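Local atomic coordinates of type I modular polyketide synthase (Streptomyces albus subsp. albus, PDB entry 6IYR), a protein that probably loads an acyl unit, such as malonyl from malonyl-coenzyme A, for chain extension in module 8 of the salinomycin polyketide synthase. Residues Pro151-Ala154 against Ser155-Glu159; Glu204-Ala208 against Ala209-Pro213. One frame throughout, in Å; residues are numbered along the deposited sequence.

Contact 1. Residues Pro151-Ala154 against Ser155-Glu159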
loop_
_atom_site.group_PDB
_atom_site.type_symbol
_atom_site.label_atom_id
_atom_site.label_comp_id
_atom_site.label_asym_id
_atom_site.label_seq_id
_atom_site.Cartn_x
_atom_site.Cartn_y
_atom_site.Cartn_z
ATOM N N PRO A 151 6.937 -0.765 18.086
ATOM C CA PRO A 151 7.975 -1.759 18.231
ATOM C C PRO A 151 8.002 -2.738 17.058
ATOM O O PRO A 151 9.065 -3.144 16.639
ATOM C CB PRO A 151 7.557 -2.505 19.497
ATOM C CG PRO A 151 6.800 -1.494 20.275
ATOM C CD PRO A 151 6.027 -0.756 19.243
ATOM N N VAL A 152 6.839 -3.103 16.538
ATOM C CA VAL A 152 6.770 -4.056 15.425
ATOM C C VAL A 152 7.370 -3.475 14.135
ATOM O O VAL A 152 8.216 -4.100 13.490
ATOM C CB VAL A 152 5.316 -4.459 15.157
ATOM C CG1 VAL A 152 5.204 -5.295 13.890
ATOM C CG2 VAL A 152 4.776 -5.213 16.351
ATOM N N PHE A 153 7.022 -2.229 13.825
ATOM C CA PHE A 153 7.694 -1.509 12.736
ATOM C C PHE A 153 9.167 -1.440 12.914
ATOM O O PHE A 153 9.924 -1.736 11.988
ATOM C CB PHE A 153 7.154 -0.106 12.541
ATOM C CG PHE A 153 7.571 0.499 11.242
ATOM C CD1 PHE A 153 7.077 -0.012 10.031
ATOM C CD2 PHE A 153 8.601 1.397 11.200
ATOM C CE1 PHE A 153 7.497 0.518 8.814
ATOM C CE2 PHE A 153 9.020 1.954 9.989
ATOM C CZ PHE A 153 8.508 1.479 8.800
ATOM N N ALA A 154 9.605 -1.103 14.116
ATOM C CA ALA A 154 11.002 -0.807 14.289
ATOM C C ALA A 154 11.798 -2.083 14.135
ATOM O O ALA A 154 12.955 -2.069 13.698
ATOM C CB ALA A 154 11.267 -0.185 15.644
ATOM N N SER A 155 11.218 -3.197 14.528
ATOM C CA SER A 155 12.035 -4.384 14.559
ATOM C C SER A 155 12.011 -5.091 13.189
ATOM O O SER A 155 13.017 -5.623 12.746
ATOM C CB SER A 155 11.607 -5.293 15.702
ATOM O OG SER A 155 11.045 -6.471 15.202
ATOM N N ARG A 156 10.886 -5.024 12.498
ATOM C CA ARG A 156 10.824 -5.518 11.116
ATOM C C ARG A 156 11.689 -4.698 10.163
ATOM O O ARG A 156 12.419 -5.250 9.345
ATOM C CB ARG A 156 9.384 -5.515 10.642
ATOM C CG ARG A 156 9.157 -6.282 9.340
ATOM C CD ARG A 156 9.785 -7.662 9.411
ATOM N NE ARG A 156 9.212 -8.524 8.396
ATOM C CZ ARG A 156 9.729 -9.695 8.040
ATOM N NH1 ARG A 156 9.141 -10.427 7.114
ATOM N NH2 ARG A 156 10.831 -10.130 8.596
ATOM N N LEU A 157 11.697 -3.381 10.348
ATOM C CA LEU A 157 12.531 -2.520 9.538
ATOM C C LEU A 157 14.000 -2.763 9.815
ATOM O O LEU A 157 14.790 -2.752 8.886
ATOM C CB LEU A 157 12.168 -1.037 9.714
ATOM C CG LEU A 157 12.744 -0.133 8.626
ATOM C CD1 LEU A 157 11.866 -0.157 7.381
ATOM C CD2 LEU A 157 12.931 1.296 9.126
ATOM N N ALA A 158 14.367 -3.105 11.054
ATOM C CA ALA A 158 15.779 -3.406 11.361
ATOM C C ALA A 158 16.185 -4.740 10.749
ATOM O O ALA A 158 17.315 -4.902 10.296
ATOM C CB ALA A 158 16.050 -3.434 12.868
ATOM N N GLU A 159 15.245 -5.670 10.691
ATOM C CA GLU A 159 15.481 -6.906 9.948
ATOM C C GLU A 159 15.656 -6.630 8.458
ATOM O O GLU A 159 16.469 -7.303 7.801
ATOM C CB GLU A 159 14.330 -7.896 10.155
ATOM C CG GLU A 159 14.334 -8.568 11.522
ATOM C CD GLU A 159 13.018 -9.245 11.858
ATOM O OE1 GLU A 159 12.325 -9.734 10.947
ATOM O OE2 GLU A 159 12.610 -9.154 13.022
#

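Contact 2. Residues Glu204-Ala208 against Ala209-Pro213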
loop_
_atom_site.group_PDB
_atom_site.type_symbol
_atom_site.label_atom_id
_atom_site.label_comp_id
_atom_site.label_asym_id
_atom_site.label_seq_id
_atom_site.Cartn_x
_atom_site.Cartn_y
_atom_site.Cartn_z
ATOM N N GLU A 204 3.648 -5.840 8.252
ATOM C CA GLU A 204 3.818 -6.545 9.493
ATOM C C GLU A 204 3.125 -5.830 10.661
ATOM O O GLU A 204 2.532 -6.482 11.488
ATOM C CB GLU A 204 5.294 -6.640 9.777
ATOM C CG GLU A 204 5.614 -7.493 10.976
ATOM C CD GLU A 204 5.435 -8.967 10.696
ATOM O OE1 GLU A 204 5.079 -9.367 9.548
ATOM O OE2 GLU A 204 5.663 -9.728 11.649
ATOM N N VAL A 205 3.051 -4.505 10.622
ATOM C CA VAL A 205 2.198 -3.759 11.592
ATOM C C VAL A 205 0.747 -4.078 11.422
ATOM O O VAL A 205 0.085 -4.385 12.381
ATOM C CB VAL A 205 2.408 -2.249 11.482
ATOM C CG1 VAL A 205 1.563 -1.470 12.495
ATOM C CG2 VAL A 205 3.865 -1.972 11.700
ATOM N N TRP A 206 0.269 -4.160 10.186
ATOM C CA TRP A 206 -1.100 -4.541 9.958
ATOM C C TRP A 206 -1.348 -5.936 10.524
ATOM O O TRP A 206 -2.314 -6.161 11.251
ATOM C CB TRP A 206 -1.452 -4.497 8.486
ATOM C CG TRP A 206 -1.849 -3.126 7.948
ATOM C CD1 TRP A 206 -1.049 -2.254 7.266
ATOM C CD2 TRP A 206 -3.133 -2.500 8.036
ATOM N NE1 TRP A 206 -1.765 -1.155 6.879
ATOM C CE2 TRP A 206 -3.033 -1.251 7.386
ATOM C CE3 TRP A 206 -4.351 -2.862 8.611
ATOM C CZ2 TRP A 206 -4.112 -0.378 7.275
ATOM C CZ3 TRP A 206 -5.446 -2.023 8.424
ATOM C CH2 TRP A 206 -5.319 -0.802 7.777
ATOM N N ARG A 207 -0.399 -6.846 10.275
ATOM C CA ARG A 207 -0.467 -8.223 10.760
ATOM C C ARG A 207 -0.456 -8.318 12.280
ATOM O O ARG A 207 -1.273 -8.990 12.859
ATOM C CB ARG A 207 0.722 -9.022 10.234
ATOM C CG ARG A 207 0.395 -10.085 9.211
ATOM C CD ARG A 207 1.517 -11.116 9.115
ATOM N NE ARG A 207 2.394 -11.075 10.288
ATOM C CZ ARG A 207 2.477 -12.003 11.240
ATOM N NH1 ARG A 207 1.741 -13.105 11.200
ATOM N NH2 ARG A 207 3.313 -11.823 12.250
ATOM N N ALA A 208 0.459 -7.610 12.912
ATOM C CA ALA A 208 0.524 -7.534 14.382
ATOM C C ALA A 208 -0.772 -6.978 15.002
ATOM O O ALA A 208 -1.117 -7.288 16.146
ATOM C CB ALA A 208 1.713 -6.687 14.794
ATOM N N ALA A 209 -1.479 -6.153 14.251
ATOM C CA ALA A 209 -2.704 -5.526 14.714
ATOM C C ALA A 209 -3.893 -6.417 14.416
ATOM O O ALA A 209 -5.056 -6.012 14.500
ATOM C CB ALA A 209 -2.877 -4.195 14.011
ATOM N N GLY A 210 -3.611 -7.639 14.015
ATOM C CA GLY A 210 -4.657 -8.621 13.861
ATOM C C GLY A 210 -5.193 -8.764 12.460
ATOM O O GLY A 210 -6.163 -9.473 12.251
ATOM N N VAL A 211 -4.617 -8.050 11.495
ATOM C CA VAL A 211 -5.139 -8.096 10.142
ATOM C C VAL A 211 -4.251 -8.999 9.298
ATOM O O VAL A 211 -3.232 -8.573 8.786
ATOM C CB VAL A 211 -5.208 -6.697 9.505
ATOM C CG1 VAL A 211 -5.830 -6.808 8.122
ATOM C CG2 VAL A 211 -6.045 -5.795 10.370
ATOM N N ALA A 212 -4.633 -10.261 9.182
ATOM C CA ALA A 212 -3.838 -11.222 8.446
ATOM C C ALA A 212 -4.267 -11.188 6.967
ATOM O O ALA A 212 -5.446 -11.061 6.649
ATOM C CB ALA A 212 -4.022 -12.607 9.046
ATOM N N PRO A 213 -3.308 -11.141 6.055
ATOM C CA PRO A 213 -3.827 -11.043 4.693
ATOM C C PRO A 213 -4.457 -12.332 4.212
ATOM O O PRO A 213 -3.843 -13.371 4.312
ATOM C CB PRO A 213 -2.587 -10.686 3.848
ATOM C CG PRO A 213 -1.393 -10.815 4.756
ATOM C CD PRO A 213 -1.841 -11.240 6.124
#

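Contact 1. Residues Pro151-Ala154 against Ser155-Glu159
Pro151 to Glu159 form the first turns of helix 151-164, held by the i to i+4 hydrogen bonds of an alpha-helix, from Ser155 N to Pro151 O through Ala158 N to Ala154 O, with Leu157 N meeting Phe153 O at 2.9 Å.

One turn apart on the buried side, Phe153 and Leu157 lie side by side and point the same way. Both have CG anti to the backbone N (chi1 -165° and -164°), which carries the two side chains off the helix in step. The two methyls of Leu157 meet neighbouring carbons of the ring, CD1 lying 4.0 Å from Phe153 CZ and CD2 near Phe153 CE2. CD1 comes at the ring obliquely, and the contact between the side chains is wholly apolar. Nearer the backbone, Leu157 CB lies 3.3 Å from Phe153 O, the same oxygen that takes the hydrogen bond from Leu157 N.

A different flank carries charge. Arg156 bends at chi2 (50°), and its guanidinium turns along the helix to Glu159, one turn on. Arg156 NH2 donates to Glu159 OE1 at 2.8 Å, a salt bridge in which the carboxylate oxygen lies at the guanidinium edge, close to its plane. At the root of this side chain, Arg156 CB sits 3.4 Å from Val152 O, the acceptor for Arg156 N.

Within the acyltransferase domain, Phe153 and Arg156 both touch Ser201 of helix 188-208, and Phe153 adds Leu202. Leu147 of the short helix 146-149 packs against Phe153 and Leu157, while Arg156 and Glu159 both rest on Leu235 at the start of helix 235-248.

Contact 2. Residues Glu204-Ala208 against Ala209-Pro213
Trp206 lays the benzo edge of its indole alongside Val211, with CE3 3.8 Å from Val211 CG2, which sits at the ring edge and in its plane. The two side chains point the same way across a Schellman motif that ends helix 188-208. Its two bonds run from Val211 N to Trp206 O (3.0 Å) and, inside that wider loop, from Gly210 N to Arg207 O (2.9 Å). Gly210 is the C' residue. Its positive phi (96°) reverses the chain, a backbone conformation that glycine adopts readily.

The turn brings Val211 back beside the helix it has just left. With CG2 anti to its own carbonyl carbon and CG1 anti to its backbone N (chi1 -177°), Val211 directs CG2 to the indole, and CB lies against Trp206 O. Other elements complete the surroundings: Trp206 packs on Leu438 and Ala441 of helix 431-443, its ring meets that of Phe434 with the planes inclined, and its NE1 bonds to Thr423 OG1, while Val211 reaches Phe130 of strand 129-132.

On the exposed side Arg207 meets Pro213 with CG, 4.0 Å from Pro213 CD, the two side chains crossing at a slant. The chain then bends at chi3 (18°) to return the guanidinium to Glu204. This is a side-on salt bridge with two hydrogen bonds, Arg207 NE to Glu204 OE1 at 3.3 Å and NH2 to OE2 at 3.2 Å, both nitrogens above the carboxylate plane. Closer to the backbone, Arg207 CA makes a C-H...O contact of 3.4 Å with Val211 O.

Contacts 1 and 2 belong to two helices packed against each other; the centres of the two contacts are about 13 Å apart. The interface is largely apolar: Val152 CG1 lies 3.7 Å from Glu204 CG, and Val152 CG2 lies 3.7 Å from Ala208 CB, so one valine spans a full turn of the second helix. Beside it, Val205 CG2 approaches Phe153 N at 3.8 Å, and the aliphatic parts of Arg156 and Glu204 meet. The beginning of helix 151-164 thus rests on the end of helix 188-208. Residues 209-213 then lead into strand 215-218, whose last residue, Gly218, opens a GxSxG sequence with Ser220 and Gly222, consistent with the nucleophile elbow expected of acyltransferases.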